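Local coordinates for protein glycerate 2-kinase (Pyrococcus horikoshii, PDB 1X3L) that catalyses the ATP-dependent phosphorylation of D-glycerate to 2-phosphoglycerate, using magnesium as its cofactor, at residues 68-74 / 88-92; 123-129 / 188-194; 116-121 / 181-187; 20-24 / 422-426. All coordinates share one frame; numbering follows the deposited sequence.

Overall arrangement
Contacts 1, 2 and 3 all belong to the domain built on the six-stranded parallel sheet, while contact 4 lies where the link between helices 6-20 and 23-30 meets the loop before strand 427-435, touching helices 60-70 and 268-281. Contact 2 is the buried core, two neighbouring strands bonded backbone to backbone with apolar side chains on both faces. Contacts 1 and 3 lie nearer the surface: in contact 1 one carboxylate grips two backbone amides, and in contact 3 a leucine packs beside water-bridged backbones. Contacts 2 and 3 share chain elements, since 116-121 and 181-187 lead into the strands of contact 2. Contact 4, partly buried, has one hydroxyl bond and a few methyl contacts.

Contact 1: 68-74 / 88-92; sequences EDILDVE and LKRIK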
loop_
_atom_site.group_PDB
_atom_site.type_symbol
_atom_site.label_atom_id
_atom_site.label_comp_id
_atom_site.label_asym_id
_atom_site.label_seq_id
_atom_site.Cartn_x
_atom_site.Cartn_y
_atom_site.Cartn_z
ATOM N N GLU A 68 17.803 8.555 8.803
ATOM C CA GLU A 68 19.153 8.644 9.363
ATOM C C GLU A 68 20.149 9.238 8.368
ATOM O O GLU A 68 21.153 9.820 8.771
ATOM C CB GLU A 68 19.673 7.267 9.792
ATOM C CG GLU A 68 18.935 6.618 10.942
ATOM C CD GLU A 68 19.692 5.424 11.499
ATOM O OE1 GLU A 68 20.117 4.555 10.709
ATOM O OE2 GLU A 68 19.861 5.353 12.732
ATOM N N ASP A 69 19.880 9.087 7.073
ATOM C CA ASP A 69 20.793 9.619 6.067
ATOM C C ASP A 69 20.667 11.124 5.876
ATOM O O ASP A 69 21.538 11.748 5.267
ATOM C CB ASP A 69 20.593 8.920 4.715
ATOM C CG ASP A 69 20.999 7.455 4.749
ATOM O OD1 ASP A 69 21.900 7.103 5.539
ATOM O OD2 ASP A 69 20.428 6.658 3.975
ATOM N N ILE A 70 19.596 11.715 6.393
ATOM C CA ILE A 70 19.413 13.155 6.250
ATOM C C ILE A 70 19.265 13.880 7.580
ATOM O O ILE A 70 19.221 15.107 7.614
ATOM C CB ILE A 70 18.184 13.482 5.375
ATOM C CG1 ILE A 70 16.906 12.972 6.048
ATOM C CG2 ILE A 70 18.356 12.860 4.001
ATOM C CD1 ILE A 70 15.639 13.280 5.266
ATOM N N LEU A 71 19.193 13.125 8.671
ATOM C CA LEU A 71 19.042 13.717 9.997
ATOM C C LEU A 71 19.729 12.886 11.074
ATOM O O LEU A 71 19.779 11.658 10.988
ATOM C CB LEU A 71 17.555 13.856 10.349
ATOM C CG LEU A 71 16.698 14.835 9.540
ATOM C CD1 LEU A 71 15.225 14.612 9.860
ATOM C CD2 LEU A 71 17.108 16.269 9.861
ATOM N N ASP A 72 20.262 13.562 12.089
ATOM C CA ASP A 72 20.917 12.869 13.191
ATOM C C ASP A 72 19.820 12.427 14.146
ATOM O O ASP A 72 19.106 13.256 14.708
ATOM C CB ASP A 72 21.896 13.798 13.911
ATOM C CG ASP A 72 23.044 14.236 13.020
ATOM O OD1 ASP A 72 23.732 13.352 12.458
ATOM O OD2 ASP A 72 23.261 15.461 12.883
ATOM N N VAL A 73 19.678 11.118 14.318
ATOM C CA VAL A 73 18.642 10.580 15.188
ATOM C C VAL A 73 19.158 10.216 16.575
ATOM O O VAL A 73 20.063 9.396 16.721
ATOM C CB VAL A 73 17.984 9.338 14.548
ATOM C CG1 VAL A 73 16.925 8.768 15.476
ATOM C CG2 VAL A 73 17.368 9.714 13.208
ATOM N N GLU A 74 18.568 10.837 17.590
ATOM C CA GLU A 74 18.952 10.590 18.971
ATOM C C GLU A 74 18.763 9.121 19.309
ATOM O O GLU A 74 19.638 8.495 19.906
ATOM C CB GLU A 74 18.105 11.446 19.916
ATOM C CG GLU A 74 18.369 11.197 21.393
ATOM C CD GLU A 74 19.828 11.378 21.762
ATOM O OE1 GLU A 74 20.435 12.373 21.310
ATOM O OE2 GLU A 74 20.364 10.529 22.511
ATOM N N LEU A 88 20.716 -0.705 11.527
ATOM C CA LEU A 88 20.668 0.753 11.457
ATOM C C LEU A 88 21.744 1.372 12.350
ATOM O O LEU A 88 22.273 0.717 13.247
ATOM C CB LEU A 88 19.283 1.256 11.874
ATOM C CG LEU A 88 18.138 0.888 10.921
ATOM C CD1 LEU A 88 16.802 1.275 11.532
ATOM C CD2 LEU A 88 18.341 1.593 9.584
ATOM N N LYS A 89 22.056 2.639 12.103
ATOM C CA LYS A 89 23.085 3.340 12.862
ATOM C C LYS A 89 22.713 3.696 14.295
ATOM O O LYS A 89 23.476 3.416 15.219
ATOM C CB LYS A 89 23.511 4.599 12.104
ATOM C CG LYS A 89 24.180 4.288 10.773
ATOM C CD LYS A 89 24.411 5.535 9.936
ATOM C CE LYS A 89 25.017 5.166 8.589
ATOM N NZ LYS A 89 25.168 6.342 7.691
ATOM N N ARG A 90 21.551 4.308 14.492
ATOM C CA ARG A 90 21.138 4.687 15.838
ATOM C C ARG A 90 19.729 4.230 16.191
ATOM O O ARG A 90 19.174 4.635 17.211
ATOM C CB ARG A 90 21.242 6.200 16.010
ATOM C CG ARG A 90 22.623 6.753 15.716
ATOM C CD ARG A 90 22.866 8.002 16.529
ATOM N NE ARG A 90 22.731 7.715 17.953
ATOM C CZ ARG A 90 22.831 8.625 18.917
ATOM N NH1 ARG A 90 23.071 9.893 18.611
ATOM N NH2 ARG A 90 22.690 8.263 20.188
ATOM N N ILE A 91 19.158 3.379 15.348
ATOM C CA ILE A 91 17.813 2.877 15.579
ATOM C C ILE A 91 17.844 1.376 15.834
ATOM O O ILE A 91 18.370 0.605 15.030
ATOM C CB ILE A 91 16.905 3.181 14.369
ATOM C CG1 ILE A 91 16.860 4.692 14.137
ATOM C CG2 ILE A 91 15.506 2.635 14.611
ATOM C CD1 ILE A 91 16.151 5.103 12.871
ATOM N N LYS A 92 17.279 0.972 16.968
ATOM C CA LYS A 92 17.240 -0.432 17.349
ATOM C C LYS A 92 16.257 -1.163 16.449
ATOM O O LYS A 92 15.183 -0.641 16.141
ATOM C CB LYS A 92 16.806 -0.558 18.811
ATOM C CG LYS A 92 16.745 -1.983 19.336
ATOM C CD LYS A 92 16.175 -2.009 20.751
ATOM C CE LYS A 92 16.196 -3.410 21.346
ATOM N NZ LYS A 92 17.585 -3.899 21.583
HETATM O O HOH W 1 20.912 5.937 19.844
#
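Glu68 and Lys89 face each other with their CA atoms 7.5 Å apart, and further along Val73 and Arg90 approach to 6.4 Å. Segment 68-74 runs off the end of helix 60-70 into the loop before strand 75-81, while 88-92 is the irregular lead into strand 92-96. No backbone-to-backbone hydrogen bond joins them; the side chain of Glu68 does that work. With CG anti to its own carbonyl carbon (chi1 -66°) and the chain extended beyond, its carboxylate reaches two successive amides. OE1 takes the N of Lys89 at 3.1 Å through its syn lone pair, and OE2 takes the N of Arg90 at 2.7 Å, also on the syn side but somewhat above the carboxylate plane. Beneath, CG of Glu68 rests on CD1 of Ile91 at 3.7 Å.

At the other end the aliphatic part of Arg90 passes Val73 O, and the chain bends at chi3 (58°) to lay one guanidinium face against the carbonyl oxygens of Val73 and Glu74. Neither carbonyl is hydrogen-bonded to it. A water lies 2.9 Å from Glu74 O and probably donates to it; it accepts only weakly from Arg90 NE. The ion pair of Glu74 OE2 with Arg90 NH2 is long at 4.0 Å; the stronger partner of that carboxylate is Arg118. Asp69 behaves alike, with a long bridge to Lys89 and a hydrogen bond to Tyr24.

The chemistry implies one firm grip, a carboxylate pinned by two backbone amides, with looser electrostatic attraction on both flanks. The paired N-H groups probably favour the ionised form of Glu68.

Contact 2: 123-129 / 188-194; sequences DIVFILI and TGIVLII
Strands 124-129 and 188-194 are parallel neighbours, Ile124 beside Thr188 through to Ile129 beside Ile193, in the Rossmann-like sheet with strand order 3-2-1-4-5-6. The chain between them is largely helical and contains no strand, a long beta-alpha-beta type of connection. Their segment axes lie 4.6 Å apart at closest and are turned by 18° against each other. Seven backbone hydrogen bonds form an unbroken ladder, from Thr188 N to Asp123 O at 3.0 Å up to Ile194 N to Ile129 O.

One face carries Ile124, Phe126, Leu128, Thr188, Ile190 and Leu192. Here the ring of Phe126 runs alongside the Ile190 side chain, both rising from the sheet in the same direction, with CE1 of the ring 3.5 Å from CG2 of Ile190. That CG2 stands anti to the backbone N of Ile190, while CD1 at the end of the other branch reaches Ile124 CG2 at 3.9 Å. The ring meets Leu192 CD1 more distantly and is backed by Ile67 of helix 60-70 and by Leu71. An alanine here takes away the ring, which would probably leave a gap between Ile190 CG2 and the side chains of Leu71 and Ile67.

The other face carries Val125, Ile127, Ile129, Val191 and Ile193, with Gly189 adding no side chain. CB of Ile127 meets Val191 CG2 at 3.8 Å, and CD1 of Ile129 reaches back diagonally to Val191 CG1 at 3.7 Å.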
loop_
_atom_site.group_PDB
_atom_site.type_symbol
_atom_site.label_atom_id
_atom_site.label_comp_id
_atom_site.label_asym_id
_atom_site.label_seq_id
_atom_site.Cartn_x
_atom_site.Cartn_y
_atom_site.Cartn_z
ATOM N N ASP A 123 10.849 18.176 21.048
ATOM C CA ASP A 123 11.505 17.218 20.162
ATOM C C ASP A 123 10.575 16.819 19.018
ATOM O O ASP A 123 9.359 17.015 19.088
ATOM C CB ASP A 123 11.910 15.951 20.919
ATOM C CG ASP A 123 12.890 16.223 22.035
ATOM O OD1 ASP A 123 13.774 17.087 21.859
ATOM O OD2 ASP A 123 12.781 15.555 23.085
ATOM N N ILE A 124 11.159 16.253 17.968
ATOM C CA ILE A 124 10.399 15.801 16.812
ATOM C C ILE A 124 10.435 14.276 16.783
ATOM O O ILE A 124 11.489 13.670 16.993
ATOM C CB ILE A 124 11.003 16.339 15.494
ATOM C CG1 ILE A 124 10.877 17.863 15.447
ATOM C CG2 ILE A 124 10.309 15.697 14.291
ATOM C CD1 ILE A 124 11.383 18.483 14.162
ATOM N N VAL A 125 9.283 13.660 16.542
ATOM C CA VAL A 125 9.202 12.205 16.483
ATOM C C VAL A 125 8.628 11.739 15.150
ATOM O O VAL A 125 7.461 11.987 14.848
ATOM C CB VAL A 125 8.308 11.635 17.608
ATOM C CG1 VAL A 125 8.251 10.116 17.504
ATOM C CG2 VAL A 125 8.839 12.061 18.974
ATOM N N PHE A 126 9.454 11.066 14.356
ATOM C CA PHE A 126 9.022 10.534 13.068
ATOM C C PHE A 126 8.332 9.194 13.295
ATOM O O PHE A 126 8.870 8.322 13.978
ATOM C CB PHE A 126 10.226 10.307 12.143
ATOM C CG PHE A 126 10.647 11.521 11.373
ATOM C CD1 PHE A 126 9.988 11.881 10.203
ATOM C CD2 PHE A 126 11.704 12.306 11.815
ATOM C CE1 PHE A 126 10.376 13.005 9.481
ATOM C CE2 PHE A 126 12.102 13.434 11.103
ATOM C CZ PHE A 126 11.438 13.784 9.935
ATOM N N ILE A 127 7.138 9.035 12.737
ATOM C CA ILE A 127 6.409 7.773 12.845
ATOM C C ILE A 127 6.376 7.267 11.405
ATOM O O ILE A 127 5.743 7.879 10.547
ATOM C CB ILE A 127 4.964 7.984 13.346
ATOM C CG1 ILE A 127 4.975 8.729 14.683
ATOM C CG2 ILE A 127 4.271 6.636 13.507
ATOM C CD1 ILE A 127 5.612 7.949 15.824
ATOM N N LEU A 128 7.080 6.169 11.139
ATOM C CA LEU A 128 7.162 5.608 9.794
ATOM C C LEU A 128 6.281 4.362 9.688
ATOM O O LEU A 128 6.557 3.330 10.303
ATOM C CB LEU A 128 8.631 5.291 9.471
ATOM C CG LEU A 128 9.618 6.435 9.773
ATOM C CD1 LEU A 128 11.038 6.038 9.370
ATOM C CD2 LEU A 128 9.200 7.698 9.017
ATOM N N ILE A 129 5.221 4.465 8.895
ATOM C CA ILE A 129 4.269 3.373 8.755
ATOM C C ILE A 129 4.201 2.718 7.372
ATOM O O ILE A 129 4.147 3.394 6.342
ATOM C CB ILE A 129 2.853 3.863 9.139
ATOM C CG1 ILE A 129 2.906 4.580 10.494
ATOM C CG2 ILE A 129 1.887 2.683 9.208
ATOM C CD1 ILE A 129 1.574 5.215 10.924
ATOM N N THR A 188 6.398 17.245 18.510
ATOM C CA THR A 188 5.868 17.306 17.158
ATOM C C THR A 188 5.955 15.935 16.504
ATOM O O THR A 188 7.024 15.327 16.454
ATOM C CB THR A 188 6.645 18.313 16.290
ATOM O OG1 THR A 188 6.467 19.634 16.813
ATOM C CG2 THR A 188 6.137 18.279 14.857
ATOM N N GLY A 189 4.822 15.450 16.008
ATOM C CA GLY A 189 4.808 14.160 15.351
ATOM C C GLY A 189 4.722 14.276 13.840
ATOM O O GLY A 189 3.796 14.893 13.303
ATOM N N ILE A 190 5.697 13.699 13.145
ATOM C CA ILE A 190 5.696 13.717 11.689
ATOM C C ILE A 190 5.516 12.266 11.244
ATOM O O ILE A 190 6.424 11.451 11.375
ATOM C CB ILE A 190 7.012 14.307 11.128
ATOM C CG1 ILE A 190 7.115 15.784 11.522
ATOM C CG2 ILE A 190 7.048 14.163 9.610
ATOM C CD1 ILE A 190 8.370 16.489 11.026
ATOM N N VAL A 191 4.329 11.953 10.734
ATOM C CA VAL A 191 4.005 10.599 10.309
ATOM C C VAL A 191 4.124 10.417 8.805
ATOM O O VAL A 191 3.494 11.142 8.035
ATOM C CB VAL A 191 2.566 10.229 10.744
ATOM C CG1 VAL A 191 2.267 8.773 10.414
ATOM C CG2 VAL A 191 2.398 10.486 12.240
ATOM N N LEU A 192 4.950 9.459 8.396
ATOM C CA LEU A 192 5.143 9.160 6.983
ATOM C C LEU A 192 4.518 7.788 6.736
ATOM O O LEU A 192 4.906 6.790 7.350
ATOM C CB LEU A 192 6.635 9.157 6.634
ATOM C CG LEU A 192 7.403 10.428 7.039
ATOM C CD1 LEU A 192 8.831 10.355 6.502
ATOM C CD2 LEU A 192 6.690 11.672 6.495
ATOM N N ILE A 193 3.547 7.745 5.836
ATOM C CA ILE A 193 2.834 6.505 5.555
ATOM C C ILE A 193 2.912 6.038 4.100
ATOM O O ILE A 193 2.917 6.844 3.172
ATOM C CB ILE A 193 1.343 6.667 5.927
ATOM C CG1 ILE A 193 1.228 7.213 7.352
ATOM C CG2 ILE A 193 0.617 5.331 5.810
ATOM C CD1 ILE A 193 -0.173 7.670 7.734
ATOM N N ILE A 194 2.979 4.724 3.922
ATOM C CA ILE A 194 3.003 4.113 2.599
ATOM C C ILE A 194 1.717 3.305 2.544
ATOM O O ILE A 194 1.437 2.526 3.450
ATOM C CB ILE A 194 4.212 3.176 2.411
ATOM C CG1 ILE A 194 5.498 4.006 2.361
ATOM C CG2 ILE A 194 4.048 2.364 1.108
ATOM C CD1 ILE A 194 6.758 3.180 2.200
#

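Contact 3: 116-121 / 181-187; sequences LNRARE and LAKMIKG
Leu116 supplies the apolar part of the contact, its two methyls spread over different partners in segment 181-187. CD1 meets Leu181 CD1 at 3.8 Å and Met184 CB at 3.7 Å, both side chains lying at about a right angle to the leucine, while CD2 rests against CG1 of Ile185. Below them Val125 and Ile127 of strand 124-129 carry the packing into the sheet.

Waters make the polar links between backbones. One donates to both Leu116 O and Ala119 O and accepts from Lys186 N at 3.0 Å; a second runs from Met184 O, 2.8 Å away, to a weaker bond with Leu116 O; a third joins Arg120 O to Gly187 N, weakly at the nitrogen.

Both segments are helix-to-strand turns of the alternating alpha/beta domain: helix 103-118 ends here before strand 124-129, and helix 180-183 before strand 188-194.

The third group is charged side chains. Lys186, extended beyond CG (chi2 178°), runs alongside Arg120, its CD over one face of the guanidinium. Arg120 NE bonds to Arg118 O from above that carbonyl's plane. The modelled 2.7 Å between Arg120 NH2 and Lys186 NZ, two donors, is doubtful.

Where the turns meet, Glu121 CA lies 3.3 Å from Lys186 O in a CA-H...O contact. Gly187 CA is 3.4 Å from Arg120 O, and a CB built on this backbone would fall too close to that oxygen.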
loop_
_atom_site.group_PDB
_atom_site.type_symbol
_atom_site.label_atom_id
_atom_site.label_comp_id
_atom_site.label_asym_id
_atom_site.label_seq_id
_atom_site.Cartn_x
_atom_site.Cartn_y
_atom_site.Cartn_z
ATOM N N LEU A 116 8.661 7.490 23.360
ATOM C CA LEU A 116 7.730 8.610 23.448
ATOM C C LEU A 116 7.670 9.178 24.864
ATOM O O LEU A 116 7.275 10.326 25.071
ATOM C CB LEU A 116 6.335 8.172 23.001
ATOM C CG LEU A 116 6.206 7.837 21.511
ATOM C CD1 LEU A 116 4.792 7.362 21.211
ATOM C CD2 LEU A 116 6.550 9.067 20.684
ATOM N N ASN A 117 8.061 8.372 25.840
ATOM C CA ASN A 117 8.060 8.838 27.216
ATOM C C ASN A 117 9.245 9.783 27.391
ATOM O O ASN A 117 9.170 10.764 28.126
ATOM C CB ASN A 117 8.183 7.659 28.180
ATOM C CG ASN A 117 8.139 8.092 29.629
ATOM O OD1 ASN A 117 7.163 8.700 30.074
ATOM N ND2 ASN A 117 9.197 7.790 30.373
ATOM N N ARG A 118 10.331 9.486 26.683
ATOM C CA ARG A 118 11.550 10.284 26.742
ATOM C C ARG A 118 11.512 11.544 25.871
ATOM O O ARG A 118 12.133 12.548 26.209
ATOM C CB ARG A 118 12.749 9.423 26.339
ATOM C CG ARG A 118 14.057 10.187 26.250
ATOM C CD ARG A 118 15.168 9.312 25.688
ATOM N NE ARG A 118 16.385 10.077 25.439
ATOM C CZ ARG A 118 17.462 9.588 24.833
ATOM N NH1 ARG A 118 17.475 8.328 24.414
ATOM N NH2 ARG A 118 18.524 10.360 24.640
ATOM N N ALA A 119 10.797 11.494 24.750
ATOM C CA ALA A 119 10.712 12.655 23.865
ATOM C C ALA A 119 9.981 13.808 24.557
ATOM O O ALA A 119 8.940 13.606 25.182
ATOM C CB ALA A 119 9.997 12.280 22.566
ATOM N N ARG A 120 10.528 15.016 24.433
ATOM C CA ARG A 120 9.946 16.201 25.066
ATOM C C ARG A 120 9.073 17.032 24.128
ATOM O O ARG A 120 9.059 16.816 22.918
ATOM C CB ARG A 120 11.062 17.085 25.638
ATOM C CG ARG A 120 11.905 16.433 26.735
ATOM C CD ARG A 120 11.073 16.109 27.973
ATOM N NE ARG A 120 10.469 14.779 27.907
ATOM C CZ ARG A 120 9.458 14.373 28.670
ATOM N NH1 ARG A 120 8.920 15.195 29.565
ATOM N NH2 ARG A 120 8.988 13.140 28.544
ATOM N N GLU A 121 8.353 17.996 24.695
ATOM C CA GLU A 121 7.472 18.854 23.911
ATOM C C GLU A 121 8.205 19.629 22.818
ATOM O O GLU A 121 7.575 20.188 21.923
ATOM C CB GLU A 121 6.744 19.853 24.819
ATOM C CG GLU A 121 5.781 19.241 25.838
ATOM C CD GLU A 121 6.484 18.448 26.930
ATOM O OE1 GLU A 121 7.676 18.719 27.195
ATOM O OE2 GLU A 121 5.841 17.563 27.538
ATOM N N LEU A 181 -1.291 6.014 19.562
ATOM C CA LEU A 181 0.150 6.232 19.528
ATOM C C LEU A 181 0.393 7.737 19.394
ATOM O O LEU A 181 1.238 8.305 20.085
ATOM C CB LEU A 181 0.793 5.488 18.348
ATOM C CG LEU A 181 2.325 5.480 18.298
ATOM C CD1 LEU A 181 2.875 4.651 19.460
ATOM C CD2 LEU A 181 2.800 4.898 16.967
ATOM N N ALA A 182 -0.359 8.383 18.510
ATOM C CA ALA A 182 -0.216 9.820 18.306
ATOM C C ALA A 182 -0.546 10.599 19.582
ATOM O O ALA A 182 0.031 11.653 19.830
ATOM C CB ALA A 182 -1.119 10.280 17.169
ATOM N N LYS A 183 -1.471 10.085 20.388
ATOM C CA LYS A 183 -1.836 10.767 21.630
ATOM C C LYS A 183 -0.691 10.757 22.637
ATOM O O LYS A 183 -0.682 11.548 23.577
ATOM C CB LYS A 183 -3.072 10.120 22.263
ATOM C CG LYS A 183 -4.363 10.368 21.510
ATOM C CD LYS A 183 -5.556 9.717 22.202
ATOM C CE LYS A 183 -5.847 10.352 23.559
ATOM N NZ LYS A 183 -7.052 9.751 24.207
ATOM N N MET A 184 0.279 9.870 22.427
ATOM C CA MET A 184 1.424 9.752 23.327
ATOM C C MET A 184 2.595 10.661 22.958
ATOM O O MET A 184 3.573 10.742 23.698
ATOM C CB MET A 184 1.917 8.301 23.365
ATOM C CG MET A 184 0.884 7.301 23.850
ATOM S SD MET A 184 1.470 5.595 23.711
ATOM C CE MET A 184 2.077 5.326 25.393
ATOM N N ILE A 185 2.503 11.337 21.817
ATOM C CA ILE A 185 3.579 12.226 21.379
ATOM C C ILE A 185 3.481 13.586 22.074
ATOM O O ILE A 185 2.521 14.330 21.868
ATOM C CB ILE A 185 3.528 12.432 19.853
ATOM C CG1 ILE A 185 3.702 11.084 19.139
ATOM C CG2 ILE A 185 4.605 13.404 19.423
ATOM C CD1 ILE A 185 3.511 11.159 17.631
ATOM N N LYS A 186 4.477 13.908 22.890
ATOM C CA LYS A 186 4.485 15.169 23.628
ATOM C C LYS A 186 4.958 16.344 22.780
ATOM O O LYS A 186 4.582 17.490 23.035
ATOM C CB LYS A 186 5.371 15.046 24.872
ATOM C CG LYS A 186 4.980 13.898 25.784
ATOM C CD LYS A 186 5.912 13.774 26.983
ATOM C CE LYS A 186 5.586 12.526 27.793
ATOM N NZ LYS A 186 6.413 12.398 29.029
ATOM N N GLY A 187 5.779 16.061 21.774
ATOM C CA GLY A 187 6.275 17.126 20.918
ATOM C C GLY A 187 5.593 17.199 19.563
ATOM O O GLY A 187 4.365 17.226 19.463
HETATM O O HOH W 2 6.978 12.348 23.162
HETATM O O HOH W 3 4.538 9.688 26.137
HETATM O O HOH W 4 8.036 14.256 21.415
#

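Contact 4: 20-24 / 422-426; sequences AADPY and GTNVN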
loop_
_atom_site.group_PDB
_atom_site.type_symbol
_atom_site.label_atom_id
_atom_site.label_comp_id
_atom_site.label_asym_id
_atom_site.label_seq_id
_atom_site.Cartn_x
_atom_site.Cartn_y
_atom_site.Cartn_z
ATOM N N ALA A 20 9.105 5.651 -7.489
ATOM C CA ALA A 20 8.299 6.572 -6.688
ATOM C C ALA A 20 7.643 5.851 -5.508
ATOM O O ALA A 20 7.170 6.491 -4.565
ATOM C CB ALA A 20 7.231 7.225 -7.561
ATOM N N ALA A 21 7.609 4.520 -5.568
ATOM C CA ALA A 21 7.011 3.726 -4.500
ATOM C C ALA A 21 8.063 3.086 -3.594
ATOM O O ALA A 21 7.721 2.435 -2.607
ATOM C CB ALA A 21 6.104 2.648 -5.087
ATOM N N ASP A 22 9.338 3.265 -3.927
ATOM C CA ASP A 22 10.413 2.711 -3.111
ATOM C C ASP A 22 10.387 3.395 -1.748
ATOM O O ASP A 22 10.465 4.625 -1.666
ATOM C CB ASP A 22 11.772 2.947 -3.775
ATOM C CG ASP A 22 12.919 2.421 -2.938
ATOM O OD1 ASP A 22 12.964 1.199 -2.707
ATOM O OD2 ASP A 22 13.770 3.225 -2.499
ATOM N N PRO A 23 10.286 2.613 -0.659
ATOM C CA PRO A 23 10.243 3.194 0.687
ATOM C C PRO A 23 11.373 4.182 0.974
ATOM O O PRO A 23 11.127 5.292 1.443
ATOM C CB PRO A 23 10.282 1.970 1.594
ATOM C CG PRO A 23 9.569 0.929 0.770
ATOM C CD PRO A 23 10.182 1.144 -0.597
ATOM N N TYR A 24 12.606 3.779 0.686
ATOM C CA TYR A 24 13.755 4.646 0.913
ATOM C C TYR A 24 13.649 5.931 0.079
ATOM O O TYR A 24 13.714 7.037 0.619
ATOM C CB TYR A 24 15.051 3.902 0.568
ATOM C CG TYR A 24 16.299 4.708 0.824
ATOM C CD1 TYR A 24 16.822 4.836 2.112
ATOM C CD2 TYR A 24 16.941 5.377 -0.218
ATOM C CE1 TYR A 24 17.952 5.611 2.357
ATOM C CE2 TYR A 24 18.069 6.155 0.015
ATOM C CZ TYR A 24 18.568 6.267 1.306
ATOM O OH TYR A 24 19.672 7.048 1.540
ATOM N N GLY A 422 10.572 -4.501 -3.425
ATOM C CA GLY A 422 10.742 -3.872 -2.128
ATOM C C GLY A 422 9.615 -2.935 -1.723
ATOM O O GLY A 422 9.781 -2.116 -0.818
ATOM N N THR A 423 8.465 -3.039 -2.382
ATOM C CA THR A 423 7.337 -2.181 -2.034
ATOM C C THR A 423 6.000 -2.744 -2.507
ATOM O O THR A 423 5.937 -3.850 -3.053
ATOM C CB THR A 423 7.519 -0.764 -2.619
ATOM O OG1 THR A 423 6.447 0.076 -2.168
ATOM C CG2 THR A 423 7.538 -0.809 -4.147
ATOM N N ASN A 424 4.933 -1.983 -2.285
ATOM C CA ASN A 424 3.603 -2.403 -2.696
ATOM C C ASN A 424 2.569 -1.290 -2.618
ATOM O O ASN A 424 2.124 -0.910 -1.533
ATOM C CB ASN A 424 3.131 -3.597 -1.853
ATOM C CG ASN A 424 1.709 -4.028 -2.190
ATOM O OD1 ASN A 424 1.212 -3.779 -3.287
ATOM N ND2 ASN A 424 1.055 -4.693 -1.244
ATOM N N VAL A 425 2.203 -0.757 -3.779
ATOM C CA VAL A 425 1.184 0.279 -3.851
ATOM C C VAL A 425 0.157 -0.180 -4.877
ATOM O O VAL A 425 -0.470 0.625 -5.562
ATOM C CB VAL A 425 1.772 1.657 -4.247
ATOM C CG1 VAL A 425 2.701 2.149 -3.137
ATOM C CG2 VAL A 425 2.514 1.562 -5.563
ATOM N N ASN A 426 0.008 -1.499 -4.964
ATOM C CA ASN A 426 -0.931 -2.203 -5.845
ATOM C C ASN A 426 -0.566 -2.078 -7.337
ATOM O O ASN A 426 0.590 -1.933 -7.712
ATOM C CB ASN A 426 -2.330 -1.636 -5.602
ATOM C CG ASN A 426 -2.829 -2.092 -4.256
ATOM O OD1 ASN A 426 -2.686 -3.249 -3.869
ATOM N ND2 ASN A 426 -3.432 -1.142 -3.522
#
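Thr423 bonds to Ala21 across some 400 residues of sequence, and its hydroxyl makes the one hydrogen bond between the two segments. OG1 donates to Ala21 O at 2.7 Å, coming from well above the carbonyl plane and at 136° to the C=O bond. The side-chain torsion explains this reach: OG1 stands anti to the threonine's own N (chi1 -175°), leaving CG2 in the crowded position between N and carbonyl carbon. From there CG2 lies 3.9 Å from Ala21 CB. That same CB meets Val425 CG2 at 3.8 Å, so the alanine methyl sits against two branched side chains. A valine in place of Thr423 has no hydroxyl, and Ala21 O would probably be left without this donor, with only packing between the two segments.

Pro23 completes the interface, its CD 3.3 Å from Gly422 O and 3.8 Å from Thr423 CB. Each segment also has its own brace. Asp22 is the N-cap of helix 23-30, its OD2 accepting from the N of Arg25, and Asn424 OD1 accepts from Asn426 N in an Asx turn. Ser271 of helix 268-281 touches both Ala21 and Val425.

The short link between helices 6-20 and 23-30 thus meets the loop ahead of strand 427-435. Pro23 also lies about 8 Å, side chain to side chain, from Lys58, a probable substrate-binding residue. The arrangement is a contact between the DUF4147 and MOFRL regions of a type-1 glycerate kinase, close to its probable substrate site.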